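Local coordinates for peptide chain release factor subunit 1 (PDB 3AGK), which probably directs the release of the nascent peptide from the ribosome in response to the stop codons UAA, UAG and UGA, at residues 92-97 with 111-116; 136-141 with 157-162; 146-151 with 197-202; 220-225 with 246-251; 319-324 with 340-345. One frame throughout, in Å; residues are numbered along the deposited sequence.

Contact 1 of 5, residues 92-97 with 111-116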
# COMPACT_ATOMS: atom_id res chain seq x y z
N GLY A 92 -22.42 -5.96 -7.94
CA GLY A 92 -22.81 -5.77 -6.56
C GLY A 92 -22.91 -4.31 -6.14
O GLY A 92 -22.80 -3.40 -6.98
N LEU A 93 -23.13 -4.10 -4.84
CA LEU A 93 -23.24 -2.78 -4.25
C LEU A 93 -22.31 -2.66 -3.06
O LEU A 93 -22.05 -3.66 -2.38
CB LEU A 93 -24.65 -2.57 -3.72
CG LEU A 93 -25.79 -2.00 -4.54
CD1 LEU A 93 -27.02 -2.01 -3.67
CD2 LEU A 93 -25.44 -0.59 -4.97
N VAL A 94 -21.83 -1.46 -2.78
CA VAL A 94 -21.22 -1.19 -1.47
C VAL A 94 -21.71 0.14 -0.90
O VAL A 94 -21.85 1.13 -1.62
CB VAL A 94 -19.66 -1.27 -1.49
CG1 VAL A 94 -19.15 -2.09 -2.66
CG2 VAL A 94 -19.07 0.11 -1.50
N LEU A 95 -21.99 0.14 0.40
CA LEU A 95 -22.44 1.34 1.10
C LEU A 95 -21.57 1.67 2.29
O LEU A 95 -21.20 0.77 3.04
CB LEU A 95 -23.89 1.18 1.59
CG LEU A 95 -25.02 1.31 0.56
CD1 LEU A 95 -25.20 0.01 -0.21
CD2 LEU A 95 -26.33 1.75 1.22
N PHE A 96 -21.24 2.95 2.47
CA PHE A 96 -20.66 3.43 3.73
C PHE A 96 -21.51 4.60 4.24
O PHE A 96 -21.81 5.52 3.49
CB PHE A 96 -19.22 3.88 3.51
CG PHE A 96 -18.31 2.82 2.94
CD1 PHE A 96 -18.06 2.76 1.58
CD2 PHE A 96 -17.71 1.87 3.76
CE1 PHE A 96 -17.22 1.78 1.05
CE2 PHE A 96 -16.87 0.90 3.24
CZ PHE A 96 -16.63 0.85 1.88
N CYS A 97 -21.94 4.56 5.50
CA CYS A 97 -22.77 5.63 6.05
C CYS A 97 -22.35 5.95 7.47
O CYS A 97 -21.88 5.08 8.20
CB CYS A 97 -24.28 5.26 6.03
SG CYS A 97 -24.94 4.70 4.44
N PHE A 111 -22.28 2.73 -4.28
CA PHE A 111 -21.84 2.52 -5.65
C PHE A 111 -21.69 1.05 -6.03
O PHE A 111 -21.82 0.14 -5.17
CB PHE A 111 -20.52 3.24 -5.91
CG PHE A 111 -19.41 2.78 -5.02
CD1 PHE A 111 -18.50 1.83 -5.46
CD2 PHE A 111 -19.27 3.30 -3.74
CE1 PHE A 111 -17.47 1.40 -4.64
CE2 PHE A 111 -18.25 2.87 -2.91
CZ PHE A 111 -17.34 1.92 -3.36
N SER A 112 -21.45 0.82 -7.31
CA SER A 112 -21.05 -0.50 -7.76
C SER A 112 -19.56 -0.45 -8.11
O SER A 112 -19.11 0.49 -8.74
CB SER A 112 -21.92 -0.99 -8.92
OG SER A 112 -21.60 -2.33 -9.28
N PRO A 113 -18.79 -1.45 -7.67
CA PRO A 113 -17.33 -1.42 -7.88
C PRO A 113 -16.93 -1.93 -9.27
O PRO A 113 -17.72 -2.65 -9.90
CB PRO A 113 -16.83 -2.38 -6.80
CG PRO A 113 -17.94 -3.36 -6.61
CD PRO A 113 -19.22 -2.58 -6.83
N PRO A 114 -15.72 -1.58 -9.74
CA PRO A 114 -15.29 -1.99 -11.08
C PRO A 114 -15.21 -3.51 -11.15
O PRO A 114 -15.35 -4.12 -12.21
CB PRO A 114 -13.89 -1.39 -11.22
CG PRO A 114 -13.69 -0.49 -10.05
CD PRO A 114 -14.64 -0.93 -8.98
N GLU A 115 -14.98 -4.10 -9.98
CA GLU A 115 -14.79 -5.52 -9.79
C GLU A 115 -16.00 -6.12 -9.07
O GLU A 115 -16.54 -5.51 -8.15
CB GLU A 115 -13.55 -5.74 -8.92
CG GLU A 115 -13.70 -5.19 -7.47
CD GLU A 115 -12.96 -3.88 -7.24
OE1 GLU A 115 -12.77 -3.12 -8.20
OE2 GLU A 115 -12.57 -3.59 -6.09
N PRO A 116 -16.43 -7.33 -9.46
CA PRO A 116 -17.56 -7.96 -8.78
C PRO A 116 -17.15 -8.42 -7.38
O PRO A 116 -16.16 -9.12 -7.23
CB PRO A 116 -17.88 -9.18 -9.65
CG PRO A 116 -17.04 -9.03 -10.89
CD PRO A 116 -15.87 -8.18 -10.52
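The side-chain hydroxyl of S112 donates to the backbone oxygen of G92, OG to O at 2.8 Å, where a backbone N-H would normally serve. The two chains form one antiparallel hydrogen-bonded pair, V94 with F111. V94 N donates to F111 O at 2.9 Å, and F111 N returns a bond to V94 O at 3.1 Å. The next such pair would join G92 to P113, but a proline nitrogen has no hydrogen to give. S112 makes good the loss. Its OG lies anti to its own nitrogen (chi1 -175°), which brings it to G92 O, tilted 18° from the carbonyl plane. P113 CD lies 3.7 Å from the same G92 O. G92 has a positive phi (85°), and a side chain there would collide with the carbonyl O of N91.

Beside this pair, one face of the F111 ring meets V94 CG2. That approach is modelled too close to be trusted in detail. The ring of F96 presents its edge, CE1 standing 4.2 Å from F111 CE2. L93 lies on the other face of the strand, yet its CD2 still comes to 3.7 Å from F111 O.

This is the edge of the four-stranded antiparallel sheet of eRF1 domain 1. Strand 93-98 runs between 107-111 and 34-39, and the C97-C108 disulfide ties it to the former. F111 packs on L17 and L20 of helix 14-24, while L93 and L95 rest on helix 65-82.

Contact 2 of 5, residues 136-141 with 157-162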
# COMPACT_ATOMS: atom_id res chain seq x y z
N MET A 136 -8.36 -4.12 -5.52
CA MET A 136 -8.55 -4.03 -6.96
C MET A 136 -8.23 -2.63 -7.47
O MET A 136 -8.20 -2.38 -8.68
CB MET A 136 -9.97 -4.43 -7.36
CG MET A 136 -10.20 -4.61 -8.87
SD MET A 136 -9.56 -6.15 -9.59
CE MET A 136 -10.51 -6.23 -11.11
N VAL A 137 -7.99 -1.71 -6.55
CA VAL A 137 -7.48 -0.39 -6.90
C VAL A 137 -5.96 -0.51 -6.93
O VAL A 137 -5.24 0.42 -7.31
CB VAL A 137 -7.88 0.64 -5.85
CG1 VAL A 137 -7.01 0.50 -4.62
CG2 VAL A 137 -7.76 2.02 -6.40
N GLU A 138 -5.49 -1.69 -6.53
CA GLU A 138 -4.10 -1.91 -6.22
C GLU A 138 -3.39 -2.67 -7.33
O GLU A 138 -3.77 -3.79 -7.67
CB GLU A 138 -4.03 -2.73 -4.93
CG GLU A 138 -2.65 -2.94 -4.36
CD GLU A 138 -2.64 -4.02 -3.29
OE1 GLU A 138 -3.45 -3.96 -2.34
OE2 GLU A 138 -1.82 -4.94 -3.42
N ASP A 139 -2.35 -2.05 -7.89
CA ASP A 139 -1.46 -2.72 -8.83
C ASP A 139 -0.97 -4.04 -8.25
O ASP A 139 -0.47 -4.10 -7.12
CB ASP A 139 -0.24 -1.85 -9.14
CG ASP A 139 -0.56 -0.36 -9.14
OD1 ASP A 139 -0.27 0.30 -10.16
OD2 ASP A 139 -1.09 0.14 -8.13
N ASN A 140 -1.12 -5.11 -9.02
CA ASN A 140 -0.53 -6.38 -8.63
C ASN A 140 0.96 -6.34 -8.93
O ASN A 140 1.44 -7.03 -9.82
CB ASN A 140 -1.19 -7.52 -9.40
CG ASN A 140 -2.62 -7.77 -8.96
OD1 ASN A 140 -3.38 -8.48 -9.63
ND2 ASN A 140 -3.00 -7.19 -7.82
N ASN A 141 1.69 -5.50 -8.19
CA ASN A 141 3.13 -5.38 -8.41
C ASN A 141 3.97 -5.44 -7.13
O ASN A 141 5.06 -4.88 -7.07
CB ASN A 141 3.44 -4.10 -9.19
CG ASN A 141 3.13 -2.84 -8.40
OD1 ASN A 141 3.33 -1.74 -8.90
ND2 ASN A 141 2.64 -3.00 -7.18
N LEU A 157 8.18 -5.16 2.51
CA LEU A 157 7.23 -5.18 1.42
C LEU A 157 7.43 -3.96 0.52
O LEU A 157 7.48 -2.83 1.01
CB LEU A 157 5.81 -5.19 1.97
CG LEU A 157 4.74 -5.35 0.89
CD1 LEU A 157 4.89 -6.69 0.17
CD2 LEU A 157 3.36 -5.21 1.50
N LEU A 158 7.57 -4.20 -0.78
CA LEU A 158 7.68 -3.11 -1.75
C LEU A 158 6.48 -3.07 -2.68
O LEU A 158 6.13 -4.09 -3.29
CB LEU A 158 8.95 -3.26 -2.59
CG LEU A 158 9.16 -2.19 -3.67
CD1 LEU A 158 9.56 -0.87 -3.01
CD2 LEU A 158 10.19 -2.65 -4.71
N LYS A 159 5.88 -1.88 -2.80
CA LYS A 159 4.82 -1.60 -3.77
C LYS A 159 5.10 -0.26 -4.45
O LYS A 159 5.05 0.79 -3.80
CB LYS A 159 3.46 -1.50 -3.10
CG LYS A 159 3.04 -2.71 -2.31
CD LYS A 159 1.65 -2.48 -1.73
CE LYS A 159 1.24 -3.59 -0.77
NZ LYS A 159 -0.07 -3.31 -0.13
N GLY A 160 5.36 -0.29 -5.74
CA GLY A 160 5.75 0.93 -6.45
C GLY A 160 6.98 1.49 -5.75
O GLY A 160 7.97 0.78 -5.57
N ALA A 161 6.91 2.74 -5.33
CA ALA A 161 8.01 3.37 -4.62
C ALA A 161 7.92 3.28 -3.08
O ALA A 161 8.77 3.82 -2.37
CB ALA A 161 8.18 4.85 -5.08
N ARG A 162 6.91 2.61 -2.55
CA ARG A 162 6.75 2.47 -1.09
C ARG A 162 7.40 1.21 -0.53
O ARG A 162 6.97 0.10 -0.84
CB ARG A 162 5.27 2.47 -0.71
CG ARG A 162 4.48 3.59 -1.36
CD ARG A 162 3.06 3.64 -0.84
NE ARG A 162 2.33 4.81 -1.35
CZ ARG A 162 2.63 6.07 -1.05
NH1 ARG A 162 3.66 6.34 -0.26
NH2 ARG A 162 1.91 7.05 -1.56
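N141 lays its amide beside the backbone of K159 and G160 without bonding to either. Its CG sits between the backbone N and the carbonyl carbon (chi1 66°), which swings the amide toward the turn. ND2 then lies 4.3 Å from K159 CA, and OD1 stands 4.0 Å from G160 N. No hydrogen bond crosses this contact.

K159 supplies the other side chain. It is stretched out all along its length beyond CG, which carries its ammonium group well clear of the backbone. E138 is also extended and meets it at about a right angle. K159 NZ lies 4.1 Å from E138 OE2, with OE1 equally far. The opposite charges are near, but too far apart for a salt bridge. The carboxylate is poorly ordered and its place is less sure, so the attraction is at most loose.

K159 also starts a tight reversal. K159 to R162 is a type II' beta turn, closed by R162 N to K159 O at 2.9 Å, with K159 N to R162 O at 3.0 Å as the second bond of the pair. G160 takes the first corner at positive phi, a conformation glycine adopts easily. The facing loop bends sharply too, with N140 at the centre of an inverse gamma turn.

The turn joins strands 152-159 and 162-170 at one end of the mixed sheet of eRF1 domain 2. The loop 136-141 follows helix 131-134; its V137 packs on A18 and L21 of helix 14-24. It leads into strand 142-149, the neighbour of 152-159.

Contact 3 of 5, residues 146-151 with 197-202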
# COMPACT_ATOMS: atom_id res chain seq x y z
N ILE A 146 12.87 -10.76 2.22
CA ILE A 146 13.33 -11.40 3.45
C ILE A 146 14.85 -11.24 3.52
O ILE A 146 15.57 -11.74 2.66
CB ILE A 146 12.94 -12.90 3.52
CG1 ILE A 146 11.43 -13.06 3.34
CG2 ILE A 146 13.36 -13.51 4.85
CD1 ILE A 146 10.99 -14.45 2.87
N ILE A 147 15.32 -10.50 4.53
CA ILE A 147 16.74 -10.43 4.87
C ILE A 147 17.02 -11.43 5.99
O ILE A 147 16.36 -11.40 7.04
CB ILE A 147 17.14 -9.01 5.34
CG1 ILE A 147 16.75 -7.96 4.28
CG2 ILE A 147 18.64 -8.93 5.61
CD1 ILE A 147 16.92 -6.56 4.77
N VAL A 148 17.96 -12.33 5.75
CA VAL A 148 18.19 -13.42 6.69
C VAL A 148 19.62 -13.44 7.18
O VAL A 148 20.56 -13.33 6.39
CB VAL A 148 17.95 -14.82 6.07
CG1 VAL A 148 17.85 -15.85 7.20
CG2 VAL A 148 16.71 -14.84 5.22
N GLU A 149 19.76 -13.59 8.48
CA GLU A 149 21.03 -13.91 9.11
C GLU A 149 20.76 -15.07 10.04
O GLU A 149 19.61 -15.35 10.39
CB GLU A 149 21.55 -12.73 9.93
CG GLU A 149 22.23 -11.67 9.12
CD GLU A 149 22.83 -10.58 9.98
OE1 GLU A 149 23.94 -10.78 10.51
OE2 GLU A 149 22.18 -9.52 10.13
N ARG A 150 21.82 -15.75 10.46
CA ARG A 150 21.70 -16.90 11.36
C ARG A 150 20.88 -16.56 12.60
O ARG A 150 20.16 -17.42 13.13
CB ARG A 150 23.09 -17.35 11.80
CG ARG A 150 23.70 -16.44 12.85
CD ARG A 150 25.21 -16.52 12.89
NE ARG A 150 25.69 -17.76 13.48
CZ ARG A 150 26.51 -17.83 14.53
NH1 ARG A 150 26.95 -16.72 15.11
NH2 ARG A 150 26.88 -19.01 15.00
N ASP A 151 20.98 -15.32 13.08
CA ASP A 151 20.33 -14.96 14.35
C ASP A 151 19.50 -13.68 14.27
O ASP A 151 19.19 -13.07 15.31
CB ASP A 151 21.39 -14.81 15.44
CG ASP A 151 22.26 -13.59 15.22
OD1 ASP A 151 22.23 -13.05 14.10
OD2 ASP A 151 22.96 -13.16 16.16
N GLU A 197 15.85 -23.61 14.32
CA GLU A 197 14.64 -23.11 14.97
C GLU A 197 14.35 -21.66 14.57
O GLU A 197 13.21 -21.30 14.28
CB GLU A 197 14.77 -23.20 16.49
CG GLU A 197 13.60 -23.87 17.17
CD GLU A 197 13.50 -25.35 16.83
OE1 GLU A 197 12.43 -25.79 16.35
OE2 GLU A 197 14.51 -26.07 17.02
N PHE A 198 15.38 -20.82 14.57
CA PHE A 198 15.21 -19.45 14.12
C PHE A 198 14.71 -19.37 12.65
O PHE A 198 13.81 -18.59 12.33
CB PHE A 198 16.49 -18.62 14.34
CG PHE A 198 16.34 -17.18 13.91
CD1 PHE A 198 15.53 -16.31 14.64
CD2 PHE A 198 16.98 -16.70 12.75
CE1 PHE A 198 15.37 -14.99 14.24
CE2 PHE A 198 16.84 -15.38 12.34
CZ PHE A 198 16.02 -14.52 13.08
N PHE A 199 15.26 -20.21 11.77
CA PHE A 199 14.85 -20.20 10.36
C PHE A 199 13.40 -20.61 10.19
O PHE A 199 12.74 -20.13 9.28
CB PHE A 199 15.75 -21.09 9.51
CG PHE A 199 17.08 -20.48 9.20
CD1 PHE A 199 17.35 -19.15 9.55
CD2 PHE A 199 18.07 -21.22 8.58
CE1 PHE A 199 18.59 -18.57 9.27
CE2 PHE A 199 19.32 -20.66 8.30
CZ PHE A 199 19.57 -19.32 8.64
N LYS A 200 12.92 -21.49 11.07
CA LYS A 200 11.52 -21.88 11.04
C LYS A 200 10.62 -20.74 11.49
O LYS A 200 9.56 -20.53 10.92
CB LYS A 200 11.26 -23.13 11.90
CG LYS A 200 11.61 -24.45 11.20
CD LYS A 200 11.77 -25.62 12.19
CE LYS A 200 12.30 -26.86 11.46
NZ LYS A 200 12.51 -28.04 12.35
N LYS A 201 11.04 -20.03 12.53
CA LYS A 201 10.34 -18.83 12.97
C LYS A 201 10.28 -17.79 11.82
O LYS A 201 9.22 -17.28 11.50
CB LYS A 201 11.04 -18.24 14.20
CG LYS A 201 10.23 -17.19 14.95
CD LYS A 201 11.07 -16.52 16.06
CE LYS A 201 12.06 -17.51 16.69
NZ LYS A 201 13.12 -16.85 17.53
N VAL A 202 11.42 -17.50 11.20
CA VAL A 202 11.47 -16.57 10.07
C VAL A 202 10.57 -17.06 8.94
O VAL A 202 9.76 -16.29 8.39
CB VAL A 202 12.91 -16.40 9.55
CG1 VAL A 202 12.98 -15.39 8.34
CG2 VAL A 202 13.80 -15.93 10.70
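I146 opens the contact by sliding its CG2 past V202 CG1, 4.0 Å away. That methyl lies anti to the backbone N, on the side of the strand turned to the helix. V148 comes next, its CG1 only 3.5 Å from F199 CE1, reached obliquely to the ring. F199 also meets the ring of Y239 edge-to-face.

Strand 142-149 and helix 188-215 run in nearly opposite directions here, 171° apart, with 10.1 Å between the axes of the short segments. The helix lies along one face of the sheet and leads into strand 219-226, which lies parallel beside strand 142-149. This is the alpha/beta core of eRF1 domain 2, a member of the S11/L18p clan.

At E149 the backbone takes over. Its carbonyl oxygen faces two ring edges, close to both planes: F198 CE2 at 3.4 Å and F199 CE1 at 3.6 Å. Its side chain turns away, to a hydrogen bond with Q258. R150 adds its own carbonyl, O to F198 CD2 at 3.3 Å. F198 reaches these oxygens because its ring swings out anti to the helix backbone N (chi1 -179°). D151 finishes the walk, its carbonyl carbon 3.6 Å above one face of the F198 ring, near the rim. V202 CG2 lies over the opposite face. An alanine at F198 would remove this filling and would probably open a gap between D151 and V202, leaving E149 O without one of its ring edges and R150 O without its ring neighbour.

Contact 4 of 5, residues 220-225 with 246-251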
# COMPACT_ATOMS: atom_id res chain seq x y z
N LYS A 220 4.03 -10.51 -6.54
CA LYS A 220 4.61 -11.05 -7.77
C LYS A 220 5.96 -11.73 -7.56
O LYS A 220 6.41 -12.51 -8.40
CB LYS A 220 4.72 -9.96 -8.84
CG LYS A 220 3.36 -9.47 -9.34
CD LYS A 220 2.72 -10.45 -10.32
CE LYS A 220 2.80 -9.92 -11.76
NZ LYS A 220 2.19 -10.83 -12.78
N GLY A 221 6.62 -11.44 -6.45
CA GLY A 221 7.93 -12.01 -6.22
C GLY A 221 8.43 -11.84 -4.81
O GLY A 221 7.86 -11.07 -4.03
N VAL A 222 9.52 -12.54 -4.48
CA VAL A 222 10.15 -12.42 -3.18
C VAL A 222 11.65 -12.35 -3.36
O VAL A 222 12.23 -13.17 -4.07
CB VAL A 222 9.81 -13.60 -2.25
CG1 VAL A 222 10.55 -13.47 -0.88
CG2 VAL A 222 8.29 -13.70 -2.06
N ILE A 223 12.27 -11.35 -2.77
CA ILE A 223 13.71 -11.27 -2.78
C ILE A 223 14.21 -11.82 -1.45
O ILE A 223 13.72 -11.42 -0.37
CB ILE A 223 14.18 -9.81 -2.92
CG1 ILE A 223 13.80 -9.26 -4.30
CG2 ILE A 223 15.69 -9.72 -2.71
CD1 ILE A 223 13.92 -7.74 -4.40
N VAL A 224 15.15 -12.75 -1.51
CA VAL A 224 15.82 -13.15 -0.28
C VAL A 224 17.24 -12.58 -0.32
O VAL A 224 17.96 -12.76 -1.29
CB VAL A 224 15.83 -14.71 -0.06
CG1 VAL A 224 16.62 -15.07 1.22
CG2 VAL A 224 14.42 -15.24 0.01
N ALA A 225 17.60 -11.85 0.74
CA ALA A 225 18.91 -11.19 0.83
C ALA A 225 19.53 -11.44 2.19
O ALA A 225 18.90 -11.97 3.08
CB ALA A 225 18.77 -9.70 0.60
N LYS A 246 7.88 -20.61 -4.99
CA LYS A 246 7.55 -20.54 -6.42
C LYS A 246 7.94 -19.23 -7.11
O LYS A 246 8.29 -19.23 -8.29
CB LYS A 246 6.05 -20.76 -6.62
CG LYS A 246 5.60 -20.55 -8.06
CD LYS A 246 4.12 -20.77 -8.23
CE LYS A 246 3.69 -20.47 -9.65
NZ LYS A 246 2.27 -20.82 -9.87
N ILE A 247 7.86 -18.13 -6.37
CA ILE A 247 8.05 -16.79 -6.96
C ILE A 247 9.26 -16.09 -6.36
O ILE A 247 9.33 -14.86 -6.31
CB ILE A 247 6.80 -15.90 -6.77
CG1 ILE A 247 6.45 -15.80 -5.29
CG2 ILE A 247 5.61 -16.47 -7.56
CD1 ILE A 247 5.36 -14.80 -5.01
N LEU A 248 10.20 -16.90 -5.89
CA LEU A 248 11.46 -16.39 -5.39
C LEU A 248 12.22 -15.81 -6.57
O LEU A 248 12.27 -16.43 -7.64
CB LEU A 248 12.26 -17.54 -4.77
CG LEU A 248 12.72 -17.31 -3.34
CD1 LEU A 248 13.74 -16.19 -3.29
CD2 LEU A 248 11.52 -17.00 -2.45
N ALA A 249 12.81 -14.63 -6.40
CA ALA A 249 13.66 -14.09 -7.45
C ALA A 249 14.83 -15.05 -7.59
O ALA A 249 15.32 -15.60 -6.60
CB ALA A 249 14.14 -12.63 -7.15
N PRO A 250 15.29 -15.27 -8.82
CA PRO A 250 16.27 -16.33 -9.08
C PRO A 250 17.55 -16.16 -8.27
O PRO A 250 18.10 -17.14 -7.79
CB PRO A 250 16.56 -16.18 -10.58
CG PRO A 250 16.28 -14.71 -10.86
CD PRO A 250 15.12 -14.37 -9.98
N GLU A 251 17.99 -14.93 -8.10
CA GLU A 251 19.31 -14.64 -7.53
C GLU A 251 19.19 -14.13 -6.10
O GLU A 251 18.38 -13.26 -5.81
CB GLU A 251 20.02 -13.59 -8.40
CG GLU A 251 21.54 -13.64 -8.36
CD GLU A 251 22.14 -14.38 -9.53
OE1 GLU A 251 21.53 -15.36 -10.01
OE2 GLU A 251 23.24 -13.99 -9.98
O HOH W 1 16.11 -13.63 -4.12
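L248 spreads its two methyls over the valines of the strand. CD1 lies 3.5 Å from V224 CG2, and CD2 lies 3.8 Å from V222 CB. The branch straddles the step between these two residues, whose side chains rise from the same face of strand 219-226. The L248 chi1 of -126° is not a staggered value, but it brings both methyls back to the strand although CB leads away from it.

I247 and A249 flank this centre. I247 CG1 sits between the backbone N and the carbonyl carbon, and its CD1 lies against the backbone of G221, 3.9 Å from G221 N. A249 CB lies more loosely against I223.

The backbone bonds come next. V222 and L248 form a single backbone bridge, made by two bonds from V222. V222 N donates to I247 O at 3.0 Å, a bent bond (139°). V222 O accepts from A249 N at 2.8 Å, almost straight at 175°. Just beyond, the short strand 253-254 joins the same sheet of eRF1 domain 2. At the outer edge a water accepts from V224 N at 2.9 Å. The same water lies 2.9 Å from E251 O and can donate to it or to A249 O.

No charged side chain carries any of this. The loop is held to the strand by backbone bonds, a bridging water and aliphatic contacts, not by charge.

Contact 5 of 5, residues 319-324 with 340-345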
# COMPACT_ATOMS: atom_id res chain seq x y z
N LEU A 319 11.51 16.06 -12.95
CA LEU A 319 10.91 16.83 -11.86
C LEU A 319 10.70 15.92 -10.65
O LEU A 319 10.00 14.91 -10.74
CB LEU A 319 9.56 17.38 -12.32
CG LEU A 319 8.83 18.39 -11.43
CD1 LEU A 319 9.75 19.55 -11.12
CD2 LEU A 319 7.57 18.89 -12.11
N LEU A 320 11.30 16.28 -9.52
CA LEU A 320 11.13 15.52 -8.28
C LEU A 320 10.11 16.24 -7.42
O LEU A 320 10.32 17.40 -7.06
CB LEU A 320 12.44 15.42 -7.52
CG LEU A 320 13.56 14.59 -8.13
CD1 LEU A 320 14.89 15.29 -7.98
CD2 LEU A 320 13.59 13.25 -7.46
N ILE A 321 9.02 15.55 -7.09
CA ILE A 321 7.94 16.17 -6.32
C ILE A 321 7.57 15.34 -5.11
O ILE A 321 7.12 14.19 -5.25
CB ILE A 321 6.67 16.35 -7.17
CG1 ILE A 321 7.02 16.85 -8.57
CG2 ILE A 321 5.69 17.31 -6.47
CD1 ILE A 321 5.84 16.87 -9.51
N HIS A 322 7.74 15.92 -3.93
CA HIS A 322 7.34 15.26 -2.68
C HIS A 322 5.81 15.06 -2.65
O HIS A 322 5.05 15.98 -2.92
CB HIS A 322 7.81 16.08 -1.47
CG HIS A 322 7.78 15.32 -0.18
ND1 HIS A 322 6.62 15.11 0.54
CD2 HIS A 322 8.78 14.74 0.54
CE1 HIS A 322 6.91 14.42 1.64
NE2 HIS A 322 8.21 14.19 1.66
N GLU A 323 5.38 13.86 -2.30
CA GLU A 323 3.97 13.50 -2.36
C GLU A 323 3.05 14.31 -1.42
O GLU A 323 1.84 14.34 -1.60
CB GLU A 323 3.80 12.01 -2.07
CG GLU A 323 4.03 11.66 -0.62
CD GLU A 323 3.76 10.19 -0.34
OE1 GLU A 323 4.32 9.65 0.63
OE2 GLU A 323 2.99 9.58 -1.11
N SER A 324 3.62 14.95 -0.41
CA SER A 324 2.79 15.74 0.51
C SER A 324 2.43 17.14 -0.02
O SER A 324 1.70 17.88 0.63
CB SER A 324 3.41 15.82 1.91
OG SER A 324 4.52 16.72 1.93
N ALA A 340 9.16 16.72 -19.23
CA ALA A 340 9.93 16.28 -18.06
C ALA A 340 9.39 14.99 -17.46
O ALA A 340 8.18 14.77 -17.36
CB ALA A 340 10.02 17.40 -16.99
N GLN A 341 10.29 14.10 -17.06
CA GLN A 341 9.86 12.93 -16.32
C GLN A 341 9.56 13.29 -14.88
O GLN A 341 10.30 14.04 -14.23
CB GLN A 341 10.89 11.81 -16.39
CG GLN A 341 10.39 10.52 -15.76
CD GLN A 341 8.98 10.13 -16.22
OE1 GLN A 341 7.99 10.77 -15.87
NE2 GLN A 341 8.90 9.06 -17.02
N VAL A 342 8.45 12.78 -14.38
CA VAL A 342 8.05 13.03 -13.01
C VAL A 342 8.48 11.89 -12.12
O VAL A 342 8.19 10.73 -12.40
CB VAL A 342 6.54 13.15 -12.89
CG1 VAL A 342 6.15 13.32 -11.42
CG2 VAL A 342 6.04 14.31 -13.75
N ILE A 343 9.19 12.23 -11.05
CA ILE A 343 9.46 11.30 -9.96
C ILE A 343 8.73 11.82 -8.72
O ILE A 343 9.07 12.88 -8.18
CB ILE A 343 10.97 11.21 -9.65
CG1 ILE A 343 11.77 10.72 -10.87
CG2 ILE A 343 11.22 10.33 -8.41
CD1 ILE A 343 11.54 9.26 -11.24
N VAL A 344 7.71 11.09 -8.28
CA VAL A 344 7.07 11.45 -7.03
C VAL A 344 7.86 10.86 -5.86
O VAL A 344 8.09 9.66 -5.80
CB VAL A 344 5.60 10.98 -6.97
CG1 VAL A 344 4.97 11.47 -5.67
CG2 VAL A 344 4.83 11.51 -8.16
N VAL A 345 8.27 11.72 -4.94
CA VAL A 345 9.06 11.29 -3.80
C VAL A 345 8.17 10.90 -2.62
O VAL A 345 7.50 11.76 -2.03
CB VAL A 345 10.06 12.37 -3.36
CG1 VAL A 345 10.79 11.94 -2.08
CG2 VAL A 345 11.04 12.68 -4.50
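L320 pushes CD2 into the hollow between I343 and V345, with CG2 of each 3.9 Å away. The strands are the two parallel members of a beta-alpha-beta unit, 316-322 and 341-345, joined through helix 328-335 in eRF1 domain 3. L320 and I343 lie side by side and point the same way, while V345 crosses L320 obliquely. This face, with H322, turns to helices 277-294 and 352-359.

The other face carries L319, I321, V342 and V344. I321 CG1 lies anti to the carbonyl carbon, and from there CD1 reaches back to V342 CG1 at 4.0 Å, two residues before its own partner V344. From helix 328-335, W331 packs on L319 and I321, and A335 on L319 and V342. V344 CG1 fits a notch beside the end of the strand. V344 CG1 is 3.5 Å from I321 O there, and E323 CB is 3.8 Å from V344 CG1.

At the end of strand 316-322, H322 lays one ring face, near its rim, under V345 O. Its ND1 accepts from S324 N at 3.2 Å. With a leucine at this place, S324 N would probably lose its acceptor and V345 O the ring face beneath it.

Five backbone bonds stitch the strands from L319 to E323, where E323 N donates to V345 O. The strand directions differ by 25°. The most tilted bond is V345 N to I321 O, 2.7 Å long and 46° out of the carbonyl plane.

Overall arrangement
The five contacts sample all three domains. Contact 1 is in domain 1, contacts 3 and 4 are in domain 2, contact 5 is in domain 3, and contact 2 lies near the centre of the chain. It touches three others. M136 packs on E115 of contact 1, N140 and N141 meet K220 of contact 4, and R162 NH2 makes a 2.8 Å salt bridge to E323 OE2 of contact 5. Contacts 3 and 4 share a sheet, where probable hydrogen bonds link I146 N to I223 O and A225 N to I146 O. Contacts 1 and 3 lie farthest apart, their centres about 42 Å from each other on opposite sides of the chain's centre.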